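Local atomic coordinates of polyprenyl synthetase (Zymomonas mobilis subsp. mobilis, PDB entry 4KKM), a protein that probably acts as a metal-dependent prenyltransferase that adds isopentenyl diphosphate units to allylic diphosphates, giving products such as farnesyl diphosphate. Residues Met95-Ile100 against Gly212-Ala217; Cys80-Val85 against Asp230-Tyr235. All coordinates share one frame; numbering follows the deposited sequence.

Contact 1: residues Met95-Ile100 against Gly212-Ala217; sequences MAIECI and GFCLEA
Phe213, whose ring packs on Ile97, has its backbone O held by Ala217 N at 2.7 Å. This is a helical bond within 208-221, one of the helices of the mainly alpha-helical isoprenoid synthase fold. The partner is helix 87-109. The two helices meet in the interior of the bundle through a small apolar patch, with Ile97 CA and Cys214 CA 7.4 Å apart. Ile97 does the work for its side. CG1 extends anti to the backbone N (chi1 -174°) and brings CD1 obliquely against the Phe213 ring, 3.6 Å from CD2. The branch carbon joins in, with Ile97 CB 3.9 Å from Phe213 CE2. The two side chains run antiparallel and overlap flank to flank. Cys214 adds its sulfur: SG lies 3.9 Å from Ile97 CG1, and the CG2 branch is only slightly farther away. Leu168 of helix 158-172 touches both Ile97 and Phe213, and Leu75 of helix 71-80 touches Cys214. An alanine in place of Ile97 would keep CB near the ring but is likely to leave Phe213 CD2 without its nearest neighbour, CD1, and Cys214 SG without CG1 and CG2. Within its own helix, one face of the Phe213 ring is covered by Ala217 CB, which sits 4.0 Å above the ring plane towards the rim.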
# COMPACT_ATOMS: atom_id res chain seq x y z
N MET B 95 6.91 11.21 7.88
CA MET B 95 7.50 10.45 6.77
C MET B 95 6.49 9.46 6.19
O MET B 95 6.38 9.31 4.97
CB MET B 95 8.78 9.71 7.18
CG MET B 95 9.32 8.80 6.07
SD MET B 95 11.03 8.25 6.32
CE MET B 95 10.92 7.51 7.95
N ALA B 96 5.76 8.78 7.07
CA ALA B 96 4.77 7.79 6.65
C ALA B 96 3.70 8.38 5.74
O ALA B 96 3.37 7.80 4.71
CB ALA B 96 4.13 7.11 7.87
N ILE B 97 3.14 9.54 6.11
CA ILE B 97 2.10 10.14 5.28
C ILE B 97 2.71 10.65 3.98
O ILE B 97 2.07 10.61 2.92
CB ILE B 97 1.29 11.28 6.02
CG1 ILE B 97 0.11 11.77 5.17
CG2 ILE B 97 2.18 12.45 6.41
CD1 ILE B 97 -0.87 10.67 4.80
N GLU B 98 3.96 11.08 4.06
CA GLU B 98 4.65 11.57 2.87
C GLU B 98 4.93 10.43 1.90
O GLU B 98 4.99 10.63 0.70
CB GLU B 98 5.93 12.33 3.25
CG GLU B 98 6.62 13.06 2.10
CD GLU B 98 5.86 14.30 1.60
OE1 GLU B 98 4.72 14.57 2.04
OE2 GLU B 98 6.42 15.00 0.73
N CYS B 99 5.09 9.21 2.43
CA CYS B 99 5.19 8.04 1.57
C CYS B 99 3.97 7.89 0.68
O CYS B 99 4.09 7.64 -0.52
CB CYS B 99 5.37 6.76 2.39
SG CYS B 99 7.02 6.52 3.05
N ILE B 100 2.80 8.04 1.27
CA ILE B 100 1.54 7.92 0.53
C ILE B 100 1.40 9.05 -0.48
O ILE B 100 1.02 8.83 -1.64
CB ILE B 100 0.34 7.93 1.49
CG1 ILE B 100 0.44 6.74 2.46
CG2 ILE B 100 -0.98 7.95 0.71
CD1 ILE B 100 0.50 5.37 1.79
N GLY B 212 -6.79 15.03 6.50
CA GLY B 212 -7.50 14.52 7.66
C GLY B 212 -6.60 13.62 8.50
O GLY B 212 -6.59 13.70 9.73
N PHE B 213 -5.84 12.76 7.83
CA PHE B 213 -4.93 11.88 8.54
C PHE B 213 -3.89 12.67 9.34
O PHE B 213 -3.58 12.33 10.47
CB PHE B 213 -4.19 10.92 7.61
CG PHE B 213 -3.12 10.14 8.31
CD1 PHE B 213 -3.44 9.01 9.04
CD2 PHE B 213 -1.80 10.57 8.30
CE1 PHE B 213 -2.46 8.29 9.71
CE2 PHE B 213 -0.83 9.87 8.99
CZ PHE B 213 -1.16 8.73 9.69
N CYS B 214 -3.33 13.70 8.72
CA CYS B 214 -2.30 14.50 9.37
C CYS B 214 -2.78 15.07 10.71
O CYS B 214 -2.05 15.04 11.70
CB CYS B 214 -1.84 15.64 8.46
SG CYS B 214 -0.95 15.09 6.99
N LEU B 215 -4.00 15.60 10.72
CA LEU B 215 -4.58 16.21 11.91
C LEU B 215 -5.00 15.14 12.91
O LEU B 215 -4.76 15.27 14.12
CB LEU B 215 -5.78 17.10 11.54
CG LEU B 215 -5.47 18.57 11.21
CD1 LEU B 215 -5.01 19.33 12.45
CD2 LEU B 215 -4.43 18.69 10.09
N GLU B 216 -5.61 14.08 12.41
CA GLU B 216 -6.07 13.01 13.28
C GLU B 216 -4.88 12.30 13.93
O GLU B 216 -4.95 11.88 15.09
CB GLU B 216 -6.96 12.01 12.53
CG GLU B 216 -7.56 10.93 13.43
CD GLU B 216 -8.56 10.04 12.73
OE1 GLU B 216 -8.70 10.14 11.49
OE2 GLU B 216 -9.23 9.23 13.42
N ALA B 217 -3.78 12.20 13.19
CA ALA B 217 -2.57 11.56 13.71
C ALA B 217 -2.05 12.30 14.94
O ALA B 217 -1.58 11.67 15.90
CB ALA B 217 -1.50 11.49 12.63

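Contact 2: residues Cys80-Val85 against Asp230-Tyr235; sequences CALFNV and DRLKAY
Leu232 meets Leu82 and Phe83 through its two methyl groups. Its CB points from helix 226-253 towards the loop 80-85 but makes no contact there itself. CG lies anti to the carbonyl carbon (chi1 -63°), and the side chain forks from it. One branch, CD1, arrives at the edge of the Phe83 ring, in its plane. It lies 3.9 Å from Phe83 CZ, with CE2 almost as near. The other branch, CD2, meets Leu82 tip to tip, 3.7 Å from Leu82 CD1. The leucine fork thus bridges two consecutive loop residues by apolar contact. The loop side is shaped by a type I beta turn from Cys80 to Phe83, closed by a bond from Phe83 N to Cys80 O of 3.1 Å. Leu82 and Phe83 also pack on each other. Leu82 CB sits 3.6 Å above the Phe83 ring plane, over its centre. One face of the ring therefore rests on its neighbour in sequence, while its edge takes the methyl from the helix. The contact joins the connection between helices 71-80 and 87-109 to helix 226-253. Helix 208-221 packs on Leu232 through Leu215 and Ala219, and Thr79 of helix 71-80 also reaches it. Leu308 of helix 306-314 touches Leu82, so the turn packs against both helix 226-253 and helix 306-314.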
# COMPACT_ATOMS: atom_id res chain seq x y z
N CYS B 80 1.06 17.54 16.31
CA CYS B 80 1.68 16.88 17.45
C CYS B 80 2.21 17.89 18.47
O CYS B 80 2.23 17.63 19.68
CB CYS B 80 2.80 15.93 17.00
SG CYS B 80 2.18 14.45 16.19
N ALA B 81 2.61 19.05 17.97
CA ALA B 81 3.10 20.14 18.81
C ALA B 81 2.05 20.66 19.80
O ALA B 81 2.39 21.26 20.82
CB ALA B 81 3.63 21.28 17.95
N LEU B 82 0.77 20.43 19.50
CA LEU B 82 -0.31 20.86 20.40
C LEU B 82 -0.24 20.12 21.72
O LEU B 82 -0.65 20.62 22.76
CB LEU B 82 -1.68 20.57 19.78
CG LEU B 82 -2.02 21.25 18.46
CD1 LEU B 82 -3.37 20.75 17.93
CD2 LEU B 82 -2.04 22.73 18.68
N PHE B 83 0.27 18.89 21.66
CA PHE B 83 0.27 18.02 22.82
C PHE B 83 1.73 17.72 23.14
O PHE B 83 2.62 18.36 22.60
CB PHE B 83 -0.56 16.78 22.48
CG PHE B 83 -1.83 17.12 21.74
CD1 PHE B 83 -2.78 17.94 22.33
CD2 PHE B 83 -2.06 16.66 20.45
CE1 PHE B 83 -3.95 18.28 21.66
CE2 PHE B 83 -3.23 17.00 19.77
CZ PHE B 83 -4.18 17.81 20.38
N ASN B 84 2.00 16.77 24.03
CA ASN B 84 3.41 16.52 24.33
C ASN B 84 3.91 15.28 23.61
O ASN B 84 4.21 14.27 24.24
CB ASN B 84 3.69 16.46 25.83
CG ASN B 84 5.10 16.93 26.16
OD1 ASN B 84 5.72 17.66 25.39
ND2 ASN B 84 5.62 16.50 27.31
N VAL B 85 4.00 15.38 22.29
CA VAL B 85 4.44 14.26 21.48
C VAL B 85 5.92 14.38 21.16
O VAL B 85 6.40 15.46 20.79
CB VAL B 85 3.63 14.20 20.17
CG1 VAL B 85 4.08 13.03 19.32
CG2 VAL B 85 2.15 14.10 20.50
N ASP B 230 -12.26 15.59 16.72
CA ASP B 230 -13.22 16.16 15.78
C ASP B 230 -12.87 17.59 15.38
O ASP B 230 -12.99 17.95 14.21
CB ASP B 230 -14.64 16.09 16.35
CG ASP B 230 -15.21 14.68 16.30
OD1 ASP B 230 -14.64 13.83 15.59
OD2 ASP B 230 -16.24 14.44 16.97
N ARG B 231 -12.45 18.41 16.34
CA ARG B 231 -12.01 19.77 16.04
C ARG B 231 -10.84 19.77 15.05
O ARG B 231 -10.82 20.55 14.09
CB ARG B 231 -11.60 20.50 17.31
CG ARG B 231 -12.75 20.96 18.18
CD ARG B 231 -12.23 21.64 19.43
NE ARG B 231 -13.30 22.28 20.19
CZ ARG B 231 -13.74 23.51 19.96
NH1 ARG B 231 -13.21 24.25 19.00
NH2 ARG B 231 -14.72 24.01 20.70
N LEU B 232 -9.87 18.90 15.30
CA LEU B 232 -8.71 18.78 14.42
C LEU B 232 -9.10 18.28 13.02
O LEU B 232 -8.63 18.80 12.02
CB LEU B 232 -7.64 17.89 15.05
CG LEU B 232 -7.08 18.47 16.36
CD1 LEU B 232 -6.03 17.55 16.98
CD2 LEU B 232 -6.51 19.85 16.11
N LYS B 233 -9.96 17.27 12.95
CA LYS B 233 -10.40 16.79 11.64
C LYS B 233 -11.22 17.86 10.91
O LYS B 233 -11.17 17.95 9.68
CB LYS B 233 -11.17 15.47 11.76
CG LYS B 233 -10.29 14.30 12.20
CD LYS B 233 -10.99 12.96 12.01
CE LYS B 233 -10.87 12.47 10.56
NZ LYS B 233 -11.44 11.10 10.39
N ALA B 234 -11.95 18.67 11.66
CA ALA B 234 -12.71 19.76 11.07
C ALA B 234 -11.78 20.83 10.49
O ALA B 234 -12.08 21.42 9.44
CB ALA B 234 -13.65 20.38 12.12
N TYR B 235 -10.67 21.09 11.17
CA TYR B 235 -9.66 22.00 10.64
C TYR B 235 -9.13 21.48 9.31
O TYR B 235 -8.99 22.24 8.35
CB TYR B 235 -8.51 22.17 11.64
CG TYR B 235 -7.24 22.80 11.08
CD1 TYR B 235 -6.30 22.03 10.40
CD2 TYR B 235 -6.96 24.15 11.28
CE1 TYR B 235 -5.14 22.58 9.89
CE2 TYR B 235 -5.79 24.72 10.77
CZ TYR B 235 -4.88 23.92 10.08
OH TYR B 235 -3.71 24.46 9.58

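Contact 1 lies deep in the bundle, its centre about 6 Å from the centre of the chain. Contact 2 is farther out, its centre about 16 Å from that point. The two contact centres are about 13 Å apart. Helices 208-221 and 226-253 follow each other in the chain and tie the contacts together. Glu216 OE1 forms a salt bridge with Lys233 NZ at 3.1 Å, and Leu215 CD1 packs on Tyr235 CD1 at 3.6 Å. Neither contact forms part of the calcium site at Asp108 and Asp114. Contact 1 is still linked to it along the chain, because helix 87-109, which carries Ile97, also carries Asp108.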